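Local coordinates for protein ABC sugar (Ribose) transporter, periplasmic substrate-binding subunit (Rhodobacter sphaeroides, PDB 3L49) that probably binds a sugar in the periplasm and delivers it to an ABC transporter, as other periplasmic solute-binding proteins do, at residues N132-V137 with L164-P169; N170-A175 with W199-I204. One frame throughout, in Å; residues are numbered along the deposited sequence.

Contact 1 of 2, residues N132-V137 with L164-P169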
ATOM      1  N   ASN A 132       8.909   0.190   9.240  1.00 33.66           N
ATOM      2  CA  ASN A 132       8.350   1.506   8.921  1.00 39.16           C
ATOM      3  C   ASN A 132       9.228   2.309   7.954  1.00 34.55           C
ATOM      4  O   ASN A 132       9.696   3.404   8.271  1.00 37.03           O
ATOM      5  CB  ASN A 132       8.089   2.290  10.221  1.00 40.83           C
ATOM      6  CG  ASN A 132       7.237   3.531  10.004  1.00 43.20           C
ATOM      7  OD1 ASN A 132       6.453   3.618   9.050  1.00 41.25           O
ATOM      8  ND2 ASN A 132       7.395   4.505  10.888  1.00 28.54           N
ATOM      9  N   GLY A 133       9.440   1.759   6.765  1.00 29.41           N
ATOM     10  CA  GLY A 133      10.341   2.362   5.796  1.00 25.74           C
ATOM     11  C   GLY A 133       9.648   3.120   4.683  1.00 30.49           C
ATOM     12  O   GLY A 133      10.302   3.575   3.734  1.00 28.02           O
ATOM     13  N   PHE A 134       8.330   3.265   4.796  1.00 28.84           N
ATOM     14  CA  PHE A 134       7.526   3.854   3.722  1.00 25.26           C
ATOM     15  C   PHE A 134       6.529   4.893   4.221  1.00 28.72           C
ATOM     16  O   PHE A 134       5.521   5.150   3.564  1.00 19.38           O
ATOM     17  CB  PHE A 134       6.812   2.751   2.923  1.00 28.32           C
ATOM     18  CG  PHE A 134       7.725   1.981   2.007  1.00 30.26           C
ATOM     19  CD1 PHE A 134       8.246   0.750   2.396  1.00 31.35           C
ATOM     20  CD2 PHE A 134       8.078   2.499   0.758  1.00 35.99           C
ATOM     21  CE1 PHE A 134       9.101   0.036   1.548  1.00 41.07           C
ATOM     22  CE2 PHE A 134       8.927   1.796  -0.098  1.00 36.74           C
ATOM     23  CZ  PHE A 134       9.443   0.562   0.298  1.00 32.43           C
ATOM     24  N   TYR A 135       6.847   5.512   5.359  1.00 30.81           N
ATOM     25  CA  TYR A 135       5.989   6.502   6.021  1.00 26.82           C
ATOM     26  C   TYR A 135       5.662   7.745   5.184  1.00 23.55           C
ATOM     27  O   TYR A 135       4.614   8.357   5.373  1.00 37.69           O
ATOM     28  CB  TYR A 135       6.592   6.911   7.366  1.00 32.04           C
ATOM     29  CG  TYR A 135       5.617   7.607   8.282  1.00 38.48           C
ATOM     30  CD1 TYR A 135       4.655   6.879   8.986  1.00 34.84           C
ATOM     31  CD2 TYR A 135       5.647   8.997   8.443  1.00 44.63           C
ATOM     32  CE1 TYR A 135       3.753   7.516   9.830  1.00 40.63           C
ATOM     33  CE2 TYR A 135       4.747   9.645   9.290  1.00 41.23           C
ATOM     34  CZ  TYR A 135       3.809   8.894   9.982  1.00 44.38           C
ATOM     35  OH  TYR A 135       2.909   9.512  10.812  1.00 37.71           O
ATOM     36  N   SER A 136       6.540   8.095   4.250  1.00 25.14           N
ATOM     37  CA  SER A 136       6.294   9.184   3.290  1.00 24.58           C
ATOM     38  C   SER A 136       5.242   8.852   2.211  1.00 33.35           C
ATOM     39  O   SER A 136       4.880   9.714   1.395  1.00 36.33           O
ATOM     40  CB  SER A 136       7.604   9.581   2.620  1.00 28.56           C
ATOM     41  OG  SER A 136       8.194   8.450   2.006  1.00 37.22           O
ATOM     42  N   VAL A 137       4.784   7.601   2.187  1.00 25.19           N
ATOM     43  CA  VAL A 137       3.654   7.199   1.360  1.00 30.94           C
ATOM     44  C   VAL A 137       2.399   7.347   2.224  1.00 31.68           C
ATOM     45  O   VAL A 137       2.319   6.736   3.295  1.00 38.01           O
ATOM     46  CB  VAL A 137       3.817   5.742   0.857  1.00 28.32           C
ATOM     47  CG1 VAL A 137       2.691   5.347  -0.076  1.00 29.46           C
ATOM     48  CG2 VAL A 137       5.146   5.580   0.161  1.00 29.71           C
ATOM     49  N   LEU A 164      12.423  -1.114  12.108  1.00 36.37           N
ATOM     50  CA  LEU A 164      13.204  -1.551  10.972  1.00 32.16           C
ATOM     51  C   LEU A 164      12.727  -0.851   9.714  1.00 35.80           C
ATOM     52  O   LEU A 164      11.599  -0.359   9.665  1.00 36.67           O
ATOM     53  CB  LEU A 164      13.115  -3.071  10.839  1.00 26.38           C
ATOM     54  CG  LEU A 164      13.715  -3.783  12.056  1.00 49.05           C
ATOM     55  CD1 LEU A 164      13.685  -5.287  11.877  1.00 60.79           C
ATOM     56  CD2 LEU A 164      15.144  -3.306  12.319  1.00 50.68           C
ATOM     57  N   ARG A 165      13.603  -0.772   8.716  1.00 38.10           N
ATOM     58  CA  ARG A 165      13.259  -0.152   7.445  1.00 40.77           C
ATOM     59  C   ARG A 165      13.041  -1.216   6.385  1.00 39.18           C
ATOM     60  O   ARG A 165      14.000  -1.860   5.946  1.00 32.64           O
ATOM     61  CB  ARG A 165      14.349   0.830   6.993  1.00 40.76           C
ATOM     62  CG  ARG A 165      13.967   2.298   7.109  1.00 52.02           C
ATOM     63  CD  ARG A 165      14.256   2.870   8.494  1.00 58.38           C
ATOM     64  NE  ARG A 165      13.284   3.898   8.861  1.00 52.26           N
ATOM     65  CZ  ARG A 165      12.476   3.837   9.917  1.00 56.21           C
ATOM     66  NH1 ARG A 165      11.622   4.826  10.149  1.00 54.40           N
ATOM     67  NH2 ARG A 165      12.525   2.800  10.748  1.00 45.62           N
ATOM     68  N   ASP A 166      11.784  -1.414   5.992  1.00 32.39           N
ATOM     69  CA  ASP A 166      11.489  -2.259   4.839  1.00 32.09           C
ATOM     70  C   ASP A 166      11.835  -1.480   3.572  1.00 31.61           C
ATOM     71  O   ASP A 166      11.713  -0.256   3.550  1.00 43.01           O
ATOM     72  CB  ASP A 166      10.041  -2.814   4.845  1.00 33.87           C
ATOM     73  CG  ASP A 166       8.977  -1.753   5.115  1.00 37.58           C
ATOM     74  OD1 ASP A 166       9.180  -0.871   5.974  1.00 39.55           O
ATOM     75  OD2 ASP A 166       7.905  -1.829   4.477  1.00 40.55           O
ATOM     76  N   VAL A 167      12.314  -2.178   2.539  1.00 32.84           N
ATOM     77  CA  VAL A 167      12.880  -1.509   1.357  1.00 30.70           C
ATOM     78  C   VAL A 167      12.392  -2.075   0.024  1.00 34.49           C
ATOM     79  O   VAL A 167      11.806  -3.148  -0.025  1.00 33.23           O
ATOM     80  CB  VAL A 167      14.440  -1.558   1.358  1.00 37.27           C
ATOM     81  CG1 VAL A 167      15.035  -0.847   2.588  1.00 31.75           C
ATOM     82  CG2 VAL A 167      14.942  -2.999   1.256  1.00 29.75           C
ATOM     83  N   ILE A 168      12.637  -1.320  -1.044  1.00 34.40           N
ATOM     84  CA  ILE A 168      12.510  -1.766  -2.428  1.00 29.94           C
ATOM     85  C   ILE A 168      13.805  -1.358  -3.163  1.00 38.29           C
ATOM     86  O   ILE A 168      14.268  -0.227  -2.997  1.00 39.44           O
ATOM     87  CB  ILE A 168      11.261  -1.140  -3.117  1.00 37.48           C
ATOM     88  CG1 ILE A 168       9.969  -1.735  -2.554  1.00 35.14           C
ATOM     89  CG2 ILE A 168      11.274  -1.371  -4.628  1.00 42.40           C
ATOM     90  CD1 ILE A 168       8.709  -1.026  -3.016  1.00 39.56           C
ATOM     91  N   PRO A 169      14.406  -2.271  -3.966  1.00 43.82           N
ATOM     92  CA  PRO A 169      13.995  -3.649  -4.250  1.00 40.25           C
ATOM     93  C   PRO A 169      14.614  -4.633  -3.259  1.00 39.45           C
ATOM     94  O   PRO A 169      15.207  -4.200  -2.259  1.00 26.47           O
ATOM     95  CB  PRO A 169      14.515  -3.879  -5.674  1.00 39.77           C
ATOM     96  CG  PRO A 169      15.682  -2.939  -5.819  1.00 46.28           C
ATOM     97  CD  PRO A 169      15.640  -1.925  -4.697  1.00 42.43           C
TER
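With chi1 at 48°, the carboxylate of Asp166 sits between its own backbone N and carbonyl carbon, and this turns it onto Gly133 and Phe134; Phe134, its CG anti to the carbonyl carbon, swings its ring over to meet it. OD1 of Asp166 accepts the backbone N-H of Gly133 at 2.8 Å, a somewhat bent bond (145° at the hydrogen) that meets OD1 nearly end-on to its C-O bond. The other oxygen, OD2, lies 3.3 Å from CD1 of Phe134 and is also hydrogen-bonded by Trp199 NE1, so each carboxylate oxygen has an N-H donor and the group's rotation is fixed. Carboxylate and ring planes stand 73° apart, with Asp166 CG in the plane of the ring at its edge. One residue back, Asn132 N gives a straight backbone bond to Leu164 O at 2.8 Å.

Both segments are loops that leave neighbouring parallel strands, 126-131 and 157-159, and run on to helices 138-152 and 171-185, in the alternating strand-helix layout of a periplasmic binding protein lobe. Phe134 opens a type I turn that ends at Val137, the N-cap of the first of those helices.

At the far end of the ring, CZ of Phe134 packs against CG1 of Ile168 at 3.7 Å, the two side chains crossing at about a right angle. Arg165 folds back alongside Gly133 so that Asn132 O lies over one face of its guanidinium, 3.0 Å from NH1 but badly angled for a hydrogen bond.

Contact 2 of 2, residues N170-A175 with W199-I204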
ATOM      1  N   ASN A 170      14.468  -5.932  -3.540  1.00 36.94           N
ATOM      2  CA  ASN A 170      14.942  -7.001  -2.652  1.00 41.87           C
ATOM      3  C   ASN A 170      14.265  -6.942  -1.285  1.00 41.46           C
ATOM      4  O   ASN A 170      14.913  -7.059  -0.239  1.00 42.27           O
ATOM      5  CB  ASN A 170      16.478  -6.999  -2.523  1.00 48.51           C
ATOM      6  CG  ASN A 170      17.181  -7.079  -3.869  1.00 47.08           C
ATOM      7  OD1 ASN A 170      17.917  -6.172  -4.240  1.00 58.75           O
ATOM      8  ND2 ASN A 170      16.951  -8.164  -4.605  1.00 45.10           N
ATOM      9  N   THR A 171      12.945  -6.761  -1.326  1.00 40.35           N
ATOM     10  CA  THR A 171      12.112  -6.538  -0.145  1.00 30.37           C
ATOM     11  C   THR A 171      12.086  -7.752   0.785  1.00 29.34           C
ATOM     12  O   THR A 171      12.364  -7.629   1.982  1.00 33.33           O
ATOM     13  CB  THR A 171      10.668  -6.184  -0.564  1.00 33.44           C
ATOM     14  OG1 THR A 171      10.686  -5.124  -1.533  1.00 27.34           O
ATOM     15  CG2 THR A 171       9.843  -5.764   0.639  1.00 16.71           C
ATOM     16  N   ILE A 172      11.778  -8.912   0.201  1.00 21.11           N
ATOM     17  CA  ILE A 172      11.573 -10.160   0.920  1.00 18.21           C
ATOM     18  C   ILE A 172      12.827 -10.608   1.670  1.00 22.05           C
ATOM     19  O   ILE A 172      12.758 -10.944   2.856  1.00 22.86           O
ATOM     20  CB  ILE A 172      11.068 -11.280  -0.043  1.00 17.55           C
ATOM     21  CG1 ILE A 172       9.671 -10.940  -0.580  1.00 20.71           C
ATOM     22  CG2 ILE A 172      11.087 -12.659   0.635  1.00 16.00           C
ATOM     23  CD1 ILE A 172       9.043 -12.034  -1.470  1.00 14.48           C
ATOM     24  N   GLN A 173      13.966 -10.588   0.980  1.00 24.25           N
ATOM     25  CA  GLN A 173      15.229 -11.040   1.556  1.00 22.59           C
ATOM     26  C   GLN A 173      15.779 -10.065   2.581  1.00 17.04           C
ATOM     27  O   GLN A 173      16.358 -10.486   3.581  1.00 24.33           O
ATOM     28  CB  GLN A 173      16.269 -11.345   0.466  1.00 24.00           C
ATOM     29  CG  GLN A 173      16.449 -10.283  -0.587  1.00 27.97           C
ATOM     30  CD  GLN A 173      16.931 -10.841  -1.913  1.00 49.21           C
ATOM     31  OE1 GLN A 173      16.416 -10.473  -2.975  1.00 39.09           O
ATOM     32  NE2 GLN A 173      17.927 -11.735  -1.863  1.00 51.68           N
ATOM     33  N   SER A 174      15.581  -8.771   2.346  1.00 26.22           N
ATOM     34  CA  SER A 174      16.004  -7.753   3.306  1.00 29.99           C
ATOM     35  C   SER A 174      15.203  -7.875   4.603  1.00 30.89           C
ATOM     36  O   SER A 174      15.751  -7.708   5.693  1.00 25.00           O
ATOM     37  CB  SER A 174      15.887  -6.354   2.710  1.00 33.11           C
ATOM     38  OG  SER A 174      16.040  -5.354   3.703  1.00 43.76           O
ATOM     39  N   ALA A 175      13.918  -8.205   4.482  1.00 31.70           N
ATOM     40  CA  ALA A 175      13.076  -8.437   5.655  1.00 30.58           C
ATOM     41  C   ALA A 175      13.464  -9.726   6.386  1.00 32.79           C
ATOM     42  O   ALA A 175      13.589  -9.729   7.609  1.00 29.64           O
ATOM     43  CB  ALA A 175      11.623  -8.464   5.261  1.00 26.58           C
ATOM     44  N   TRP A 199       2.553  -3.066   4.514  1.00 29.03           N
ATOM     45  CA  TRP A 199       2.276  -3.854   3.317  1.00 28.71           C
ATOM     46  C   TRP A 199       2.795  -5.290   3.419  1.00 27.02           C
ATOM     47  O   TRP A 199       3.635  -5.596   4.263  1.00 27.36           O
ATOM     48  CB  TRP A 199       2.748  -3.140   2.033  1.00 33.11           C
ATOM     49  CG  TRP A 199       4.236  -2.942   1.891  1.00 32.14           C
ATOM     50  CD1 TRP A 199       5.095  -2.422   2.812  1.00 35.92           C
ATOM     51  CD2 TRP A 199       5.024  -3.235   0.735  1.00 25.23           C
ATOM     52  NE1 TRP A 199       6.369  -2.397   2.315  1.00 27.22           N
ATOM     53  CE2 TRP A 199       6.356  -2.883   1.036  1.00 25.29           C
ATOM     54  CE3 TRP A 199       4.734  -3.764  -0.526  1.00 27.04           C
ATOM     55  CZ2 TRP A 199       7.398  -3.048   0.125  1.00 25.95           C
ATOM     56  CZ3 TRP A 199       5.772  -3.923  -1.436  1.00 35.50           C
ATOM     57  CH2 TRP A 199       7.086  -3.578  -1.100  1.00 30.69           C
ATOM     58  N   ASP A 200       2.255  -6.139   2.544  1.00 25.34           N
ATOM     59  CA  ASP A 200       2.417  -7.606   2.509  1.00 34.29           C
ATOM     60  C   ASP A 200       3.814  -8.155   2.307  1.00 33.23           C
ATOM     61  O   ASP A 200       4.222  -9.109   2.976  1.00 24.81           O
ATOM     62  CB  ASP A 200       1.628  -8.148   1.315  1.00 37.15           C
ATOM     63  CG  ASP A 200       0.373  -8.829   1.713  1.00 46.55           C
ATOM     64  OD1 ASP A 200       0.268  -9.219   2.890  1.00 61.05           O
ATOM     65  OD2 ASP A 200      -0.499  -8.982   0.841  1.00 34.11           O
ATOM     66  N   VAL A 201       4.493  -7.582   1.316  1.00 27.53           N
ATOM     67  CA  VAL A 201       5.701  -8.151   0.727  1.00 28.84           C
ATOM     68  C   VAL A 201       6.845  -8.409   1.736  1.00 26.20           C
ATOM     69  O   VAL A 201       7.354  -9.531   1.769  1.00 23.09           O
ATOM     70  CB  VAL A 201       6.103  -7.396  -0.593  1.00 32.50           C
ATOM     71  CG1 VAL A 201       7.384  -7.925  -1.197  1.00 27.96           C
ATOM     72  CG2 VAL A 201       4.972  -7.502  -1.619  1.00 19.57           C
ATOM     73  N   PRO A 202       7.199  -7.422   2.602  1.00 24.56           N
ATOM     74  CA  PRO A 202       8.201  -7.758   3.631  1.00 20.86           C
ATOM     75  C   PRO A 202       7.764  -8.847   4.617  1.00 27.58           C
ATOM     76  O   PRO A 202       8.607  -9.577   5.144  1.00 32.11           O
ATOM     77  CB  PRO A 202       8.416  -6.428   4.377  1.00 18.61           C
ATOM     78  CG  PRO A 202       7.224  -5.606   4.062  1.00 28.56           C
ATOM     79  CD  PRO A 202       6.773  -6.010   2.702  1.00 22.17           C
ATOM     80  N   MET A 203       6.461  -8.967   4.855  1.00 26.87           N
ATOM     81  CA  MET A 203       5.959  -9.978   5.781  1.00 21.75           C
ATOM     82  C   MET A 203       6.079 -11.390   5.221  1.00 21.53           C
ATOM     83  O   MET A 203       6.124 -12.350   5.987  1.00 22.00           O
ATOM     84  CB  MET A 203       4.534  -9.647   6.255  1.00 21.89           C
ATOM     85  CG  MET A 203       4.418  -8.376   7.106  1.00 16.19           C
ATOM     86  SD  MET A 203       5.449  -8.376   8.592  1.00  9.51           S
ATOM     87  CE  MET A 203       6.947  -7.564   8.055  1.00 32.20           C
ATOM     88  N   ILE A 204       6.151 -11.507   3.891  1.00 23.06           N
ATOM     89  CA  ILE A 204       6.436 -12.788   3.235  1.00 27.22           C
ATOM     90  C   ILE A 204       7.821 -13.286   3.658  1.00 21.74           C
ATOM     91  O   ILE A 204       7.980 -14.445   4.034  1.00 31.36           O
ATOM     92  CB  ILE A 204       6.310 -12.703   1.690  1.00 22.24           C
ATOM     93  CG1 ILE A 204       4.860 -12.423   1.285  1.00 15.10           C
ATOM     94  CG2 ILE A 204       6.756 -14.012   1.028  1.00 18.55           C
ATOM     95  CD1 ILE A 204       4.707 -11.771  -0.093  1.00 23.70           C
TER
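Two helix starts meet here, the first turns of helix 171-185 and helix 200-212, each following a strand-to-helix loop of the same alpha/beta lobe. Over 171-175 and 200-204 the axes approach to 7.4 Å and cross at -52°, and the closest backbone pair is Ile172 with Pro202.

Thr171 enters by its methyl. With OG1 beside the backbone N (chi1 -51°), CG2 is the branch anti to that nitrogen, and it reaches CD of Pro202 at 3.7 Å, CG1 of Val201 and the CZ2 corner of the Trp199 indole, which it meets obliquely. The hydrogen-bond partner of OG1 is Val167 O, back in the preceding loop. Pro202 also lays its CD over one face of the indole, 3.5 Å above the ring plane and toward its rim, so methyl, proline CD and indole each touch the other two.

A turn further along, Ala175 points its methyl at the first turn of the other helix, close against a carbonyl oxygen, with CB 3.2 Å from Pro202 O and 3.9 Å from Pro202 CB. Ile172 works from the flank. Its CG1 lies 3.8 Å from CG1 of Val201, the two side chains crossing at about a right angle, and its CD1 touches CG2 of Ile204. Beyond, Ile204 rests on Glu228 and Met232 of helix 227-234.

Across these segments the contact is methyls and methylenes against one another, an indole and backbone carbonyls, and the helices are held here by fit of shape rather than by directed polar bonds.

Contact 1 runs straight into contact 2: Pro169 ends one segment and Asn170 begins the next, and the two centres lie 10 Å apart. Most of the touching between them goes through Trp199. Its NE1 lies 2.7 Å from Asp166 OD2, its CH2 lies 3.6 Å from Ile168 CD1, and the Phe134 ring meets the indole at about 80°, with CD1 of Phe134 3.7 Å from NE1 of Trp199. An unidentified ligand lies about 4 Å from the side chains of Phe134 and Trp199 alike, so one aromatic from each contact borders it, consistent with a sugar-binding cleft; His17 also meets the Trp199 ring.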